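Local coordinates for protein superoxide dismutase (Candida albicans, PDB 4GUN) that probably converts superoxide to hydrogen peroxide and oxygen at a bound manganese ion, protecting the cell from toxic radicals, at residues 84-89 / 201-206; 124-129 / 186-191. The protein carries 2 engineered substitutions. One frame throughout, in Å; residues are numbered along the deposited sequence.

Interaction 1 (84-89 / 201-206); sequences WKNLAP and ESRYSA. With SO4 (sulfate ion), chain R.
The interdomain junction of the iron/manganese superoxide dismutase fold runs through this contact: Lys85 and Asn86, where the second long helix of the N-terminal alpha-hairpin ends, meet Arg203 of helix 197-205, the last helix of the C-terminal domain. Arg203 suits the task because it combines reach with several donors. Its chain is extended from CG to NE and brings the guanidinium across to the end of helix 60-85, although the nearest CA atoms, those of Asn86 and Arg203, are 10.0 Å apart. There Arg203 NH1 donates a 3.0 Å hydrogen bond to Asn86 OD1, with an N-H...O angle of 154°. The donor lies in the carbonyl plane on a lone pair of OD1, and OD1 in turn sits at the guanidinium edge, close to its plane, while the amide and guanidinium planes are turned 74° apart. Asn86 is the first residue to leave the helical conformation; its CG stands between the backbone N and the carbonyl carbon (chi1 66°), and its CA–CB bond points toward helix 197-205. OD1 of the buried Asn86 has a second donor, Ala168 N, so two bonds grip it. Arg203 also bonds through NH2 to Leu82 O in the last turn of helix 60-85, through NH1 to Ile166 O of strand 163-170, and through NE in a salt bridge to Glu199 OE2; the three hold its flat group in place, and Glu199 probably offsets its charge. A sulfate, probably from the crystallisation liquor, lies at the C-terminal end of helix 197-205, with Ser205 OG 3.0 Å from its O3, a weak and not settled bond; Ala103 N also binds the sulfate. Lys85 completes the contact with its aliphatic base: while the rest of the chain turns off, CB rests obliquely beside the guanidinium, 3.3 Å from Arg203 NH2.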
loop_
_atom_site.group_PDB
_atom_site.type_symbol
_atom_site.label_atom_id
_atom_site.label_comp_id
_atom_site.label_asym_id
_atom_site.label_seq_id
_atom_site.Cartn_x
_atom_site.Cartn_y
_atom_site.Cartn_z
ATOM N N TRP A 84 17.411 19.914 1.278
ATOM C CA TRP A 84 18.280 21.069 1.030
ATOM C C TRP A 84 19.071 21.499 2.276
ATOM O O TRP A 84 20.228 21.918 2.147
ATOM C CB TRP A 84 17.538 22.275 0.425
ATOM C CG TRP A 84 16.455 21.992 -0.590
ATOM C CD1 TRP A 84 15.201 22.525 -0.600
ATOM C CD2 TRP A 84 16.555 21.175 -1.775
ATOM N NE1 TRP A 84 14.516 22.108 -1.717
ATOM C CE2 TRP A 84 15.306 21.238 -2.430
ATOM C CE3 TRP A 84 17.565 20.356 -2.319
ATOM C CZ2 TRP A 84 15.029 20.507 -3.589
ATOM C CZ3 TRP A 84 17.301 19.662 -3.488
ATOM C CH2 TRP A 84 16.030 19.702 -4.080
ATOM N N LYS A 85 18.440 21.368 3.469
ATOM C CA LYS A 85 19.044 21.696 4.759
ATOM C C LYS A 85 20.098 20.715 5.198
ATOM O O LYS A 85 20.995 21.118 5.945
ATOM C CB LYS A 85 17.988 21.959 5.846
ATOM C CG LYS A 85 17.288 23.316 5.726
ATOM C CD LYS A 85 18.126 24.446 6.289
ATOM C CE LYS A 85 17.361 25.734 6.470
ATOM N NZ LYS A 85 18.167 26.732 7.226
ATOM N N ASN A 86 20.033 19.438 4.736
ATOM C CA ASN A 86 21.088 18.465 5.057
ATOM C C ASN A 86 22.101 18.244 3.937
ATOM O O ASN A 86 22.808 17.239 3.908
ATOM C CB ASN A 86 20.613 17.172 5.770
ATOM C CG ASN A 86 19.726 16.237 4.991
ATOM O OD1 ASN A 86 18.682 15.829 5.480
ATOM N ND2 ASN A 86 20.152 15.797 3.809
ATOM N N LEU A 87 22.200 19.232 3.037
ATOM C CA LEU A 87 23.181 19.248 1.963
ATOM C C LEU A 87 23.994 20.514 2.149
ATOM O O LEU A 87 23.445 21.538 2.549
ATOM C CB LEU A 87 22.513 19.247 0.571
ATOM C CG LEU A 87 21.862 17.926 0.095
ATOM C CD1 LEU A 87 21.081 18.147 -1.181
ATOM C CD2 LEU A 87 22.900 16.812 -0.111
ATOM N N ALA A 88 25.287 20.452 1.887
ATOM C CA ALA A 88 26.168 21.617 2.046
ATOM C C ALA A 88 27.398 21.459 1.169
ATOM O O ALA A 88 27.934 20.347 1.074
ATOM C CB ALA A 88 26.605 21.763 3.504
ATOM N N PRO A 89 27.907 22.557 0.567
ATOM C CA PRO A 89 29.168 22.448 -0.193
ATOM C C PRO A 89 30.308 21.951 0.700
ATOM O O PRO A 89 30.247 22.112 1.931
ATOM C CB PRO A 89 29.453 23.885 -0.645
ATOM C CG PRO A 89 28.223 24.666 -0.387
ATOM C CD PRO A 89 27.401 23.949 0.616
ATOM N N GLU A 201 23.138 17.104 13.637
ATOM C CA GLU A 201 23.409 17.308 15.063
ATOM C C GLU A 201 22.341 18.227 15.696
ATOM O O GLU A 201 21.801 17.912 16.758
ATOM C CB GLU A 201 24.783 17.975 15.250
ATOM C CG GLU A 201 25.985 17.102 14.974
ATOM C CD GLU A 201 27.307 17.820 15.161
ATOM O OE1 GLU A 201 27.339 18.873 15.834
ATOM O OE2 GLU A 201 28.315 17.339 14.604
ATOM N N SER A 202 22.048 19.361 15.045
ATOM C CA SER A 202 21.046 20.318 15.522
ATOM C C SER A 202 19.654 19.659 15.598
ATOM O O SER A 202 18.940 19.864 16.584
ATOM C CB SER A 202 21.009 21.543 14.611
ATOM O OG SER A 202 20.071 22.493 15.083
ATOM N N ARG A 203 19.286 18.850 14.578
ATOM C CA ARG A 203 17.999 18.149 14.531
ATOM C C ARG A 203 17.828 17.171 15.683
ATOM O O ARG A 203 16.751 17.117 16.283
ATOM C CB ARG A 203 17.813 17.441 13.191
ATOM C CG ARG A 203 17.504 18.394 12.075
ATOM C CD ARG A 203 17.472 17.671 10.762
ATOM N NE ARG A 203 17.245 18.590 9.648
ATOM C CZ ARG A 203 17.362 18.251 8.372
ATOM N NH1 ARG A 203 17.713 17.014 8.033
ATOM N NH2 ARG A 203 17.182 19.152 7.426
ATOM N N TYR A 204 18.885 16.415 16.000
ATOM C CA TYR A 204 18.901 15.452 17.100
ATOM C C TYR A 204 18.691 16.148 18.477
ATOM O O TYR A 204 17.925 15.654 19.315
ATOM C CB TYR A 204 20.220 14.660 17.109
ATOM C CG TYR A 204 20.182 13.455 18.027
ATOM C CD1 TYR A 204 20.520 13.569 19.377
ATOM C CD2 TYR A 204 19.771 12.212 17.560
ATOM C CE1 TYR A 204 20.422 12.480 20.241
ATOM C CE2 TYR A 204 19.682 11.113 18.417
ATOM C CZ TYR A 204 19.995 11.255 19.758
ATOM O OH TYR A 204 19.919 10.170 20.598
ATOM N N SER A 205 19.402 17.266 18.699
ATOM C CA SER A 205 19.400 18.031 19.956
ATOM C C SER A 205 18.206 18.950 20.159
ATOM O O SER A 205 17.922 19.314 21.305
ATOM C CB SER A 205 20.693 18.826 20.073
ATOM O OG SER A 205 21.758 17.895 20.139
ATOM N N ALA A 206 17.526 19.345 19.059
ATOM C CA ALA A 206 16.375 20.273 19.030
ATOM C C ALA A 206 15.339 20.072 20.128
ATOM O O ALA A 206 15.001 18.939 20.442
ATOM C CB ALA A 206 15.699 20.236 17.663
HETATM S S SO4 R . 24.732 19.080 21.197
HETATM O O1 SO4 R . 23.874 19.612 22.255
HETATM O O2 SO4 R . 24.698 17.631 21.261
HETATM O O3 SO4 R . 24.260 19.540 19.887
HETATM O O4 SO4 R . 26.111 19.536 21.380
#

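Interaction 2 (124-129 / 186-191)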
loop_
_atom_site.group_PDB
_atom_site.type_symbol
_atom_site.label_atom_id
_atom_site.label_comp_id
_atom_site.label_asym_id
_atom_site.label_seq_id
_atom_site.Cartn_x
_atom_site.Cartn_y
_atom_site.Cartn_z
ATOM N N SER A 124 22.657 0.565 2.021
ATOM C CA SER A 124 22.004 -0.739 1.843
ATOM C C SER A 124 20.477 -0.561 1.777
ATOM O O SER A 124 19.831 -1.188 0.944
ATOM C CB SER A 124 22.400 -1.720 2.945
ATOM O OG SER A 124 23.563 -2.442 2.574
ATOM N N LYS A 125 19.911 0.308 2.638
ATOM C CA LYS A 125 18.483 0.639 2.625
ATOM C C LYS A 125 18.106 1.361 1.334
ATOM O O LYS A 125 17.086 1.031 0.730
ATOM C CB LYS A 125 18.083 1.493 3.837
ATOM C CG LYS A 125 17.804 0.699 5.116
ATOM C CD LYS A 125 16.450 -0.024 5.104
ATOM C CE LYS A 125 15.741 -0.041 6.439
ATOM N NZ LYS A 125 16.584 -0.578 7.550
ATOM N N LEU A 126 18.933 2.337 0.905
ATOM C CA LEU A 126 18.707 3.101 -0.334
ATOM C C LEU A 126 18.700 2.168 -1.548
ATOM O O LEU A 126 17.812 2.291 -2.380
ATOM C CB LEU A 126 19.760 4.235 -0.496
ATOM C CG LEU A 126 19.570 5.449 0.368
ATOM C CD1 LEU A 126 20.897 6.163 0.625
ATOM C CD2 LEU A 126 18.467 6.371 -0.210
ATOM N N ALA A 127 19.641 1.192 -1.600
ATOM C CA ALA A 127 19.756 0.194 -2.680
ATOM C C ALA A 127 18.462 -0.651 -2.850
ATOM O O ALA A 127 18.070 -0.965 -3.972
ATOM C CB ALA A 127 20.931 -0.725 -2.401
ATOM N N GLY A 128 17.818 -0.988 -1.730
ATOM C CA GLY A 128 16.600 -1.790 -1.701
ATOM C C GLY A 128 15.301 -1.058 -1.979
ATOM O O GLY A 128 14.258 -1.703 -2.028
ATOM N N ILE A 129 15.331 0.277 -2.181
ATOM C CA ILE A 129 14.108 1.026 -2.522
ATOM C C ILE A 129 13.712 0.656 -3.975
ATOM O O ILE A 129 14.526 0.823 -4.866
ATOM C CB ILE A 129 14.264 2.586 -2.353
ATOM C CG1 ILE A 129 14.364 2.994 -0.888
ATOM C CG2 ILE A 129 13.108 3.357 -3.037
ATOM C CD1 ILE A 129 14.999 4.401 -0.623
ATOM N N ASP A 186 26.025 4.728 -7.551
ATOM C CA ASP A 186 27.113 5.724 -7.619
ATOM C C ASP A 186 26.686 7.037 -6.973
ATOM O O ASP A 186 27.454 7.665 -6.263
ATOM C CB ASP A 186 27.574 5.926 -9.072
ATOM C CG ASP A 186 28.379 4.765 -9.639
ATOM O OD1 ASP A 186 28.559 3.755 -8.926
ATOM O OD2 ASP A 186 28.855 4.880 -10.775
ATOM N N TYR A 187 25.435 7.400 -7.153
ATOM C CA TYR A 187 24.852 8.584 -6.547
ATOM C C TYR A 187 24.790 8.388 -5.031
ATOM O O TYR A 187 25.222 9.278 -4.296
ATOM C CB TYR A 187 23.469 8.825 -7.142
ATOM C CG TYR A 187 22.571 9.719 -6.320
ATOM C CD1 TYR A 187 22.841 11.077 -6.185
ATOM C CD2 TYR A 187 21.390 9.233 -5.773
ATOM C CE1 TYR A 187 21.972 11.924 -5.495
ATOM C CE2 TYR A 187 20.505 10.074 -5.096
ATOM C CZ TYR A 187 20.803 11.418 -4.958
ATOM O OH TYR A 187 19.949 12.245 -4.270
ATOM N N PHE A 188 24.290 7.220 -4.563
ATOM C CA PHE A 188 24.233 6.918 -3.126
ATOM C C PHE A 188 25.618 7.053 -2.453
ATOM O O PHE A 188 25.740 7.749 -1.440
ATOM C CB PHE A 188 23.582 5.553 -2.855
ATOM C CG PHE A 188 22.128 5.488 -3.259
ATOM C CD1 PHE A 188 21.322 6.628 -3.221
ATOM C CD2 PHE A 188 21.562 4.294 -3.675
ATOM C CE1 PHE A 188 19.986 6.575 -3.618
ATOM C CE2 PHE A 188 20.221 4.235 -4.041
ATOM C CZ PHE A 188 19.442 5.382 -4.016
ATOM N N LYS A 189 26.649 6.478 -3.074
ATOM C CA LYS A 189 28.035 6.570 -2.620
ATOM C C LYS A 189 28.494 8.053 -2.591
ATOM O O LYS A 189 28.937 8.544 -1.553
ATOM C CB LYS A 189 28.936 5.706 -3.538
ATOM C CG LYS A 189 30.334 5.438 -2.984
ATOM C CD LYS A 189 31.124 4.430 -3.838
ATOM C CE LYS A 189 30.939 2.980 -3.425
ATOM N NZ LYS A 189 31.656 2.644 -2.159
ATOM N N ALA A 190 28.301 8.770 -3.703
ATOM C CA ALA A 190 28.703 10.161 -3.884
ATOM C C ALA A 190 28.071 11.225 -2.979
ATOM O O ALA A 190 28.761 12.186 -2.637
ATOM C CB ALA A 190 28.539 10.555 -5.338
ATOM N N ILE A 191 26.777 11.103 -2.647
ATOM C CA ILE A 191 26.039 12.120 -1.869
ATOM C C ILE A 191 26.611 12.404 -0.471
ATOM O O ILE A 191 26.486 13.526 0.010
ATOM C CB ILE A 191 24.489 11.849 -1.845
ATOM C CG1 ILE A 191 23.686 13.132 -1.439
ATOM C CG2 ILE A 191 24.128 10.642 -0.972
ATOM C CD1 ILE A 191 22.221 13.134 -1.840
#
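Phe188 and Leu126 carry the contact between helix 184-191 and helix 115-127 in the C-terminal domain. Along helix 184-191, Tyr187 makes no contact with 124-129; its hydroxyl bonds to the backbone O of the manganese ligand Asp170. One residue further, Phe188 points its CA–CB bond toward the other helix, and its ring receives a CH-pi contact from Leu126: Leu126 CB stands 3.5 Å from the Phe188 ring centroid, only 9° off the normal. With Leu126 CG anti to its own carbonyl carbon (chi1 -76°), the branches lie on the same side, above the rim of the ring, Leu126 CD2 coming 3.7 Å from Phe188 CE1 and Leu126 CD1 3.9 Å from Phe188 CD1. Leu126 O approaches Phe188 CE2 at 3.5 Å, though as an acceptor it already serves Ile129 N. A flat aromatic and a branched aliphatic suit this buried place, since both fill it without polar atoms on their side chains. Phe188 also touches Ala171, just after strand 163-170. Helix 184-191 is backed by Phe83 of helix 60-85 through Tyr187 and Ile191, and helix 115-127 continues to strand 146-153 through Lys125 and Ile129 on Thr151.

In the fold
From the N terminus, the chain runs through the alpha-hairpin to the end of helix 60-85, where 84-89 forms the first half of interaction 1. It then enters the C-terminal domain and supplies 124-129 at the end of helix 115-127. The three antiparallel strands follow, and helix 184-191 closes interaction 2 around them, a loop with 56 residues between its segments. Helix 197-205 finally returns to 84-89 and closes interaction 1, whose larger loop encloses the smaller one without crossing it. Interaction 1 ties the two domains together, whereas interaction 2 is internal to the second. Their centres are 19 Å apart, yet the segments touch where Leu87 CD2 packs 4.0 Å from Ile191 CG1.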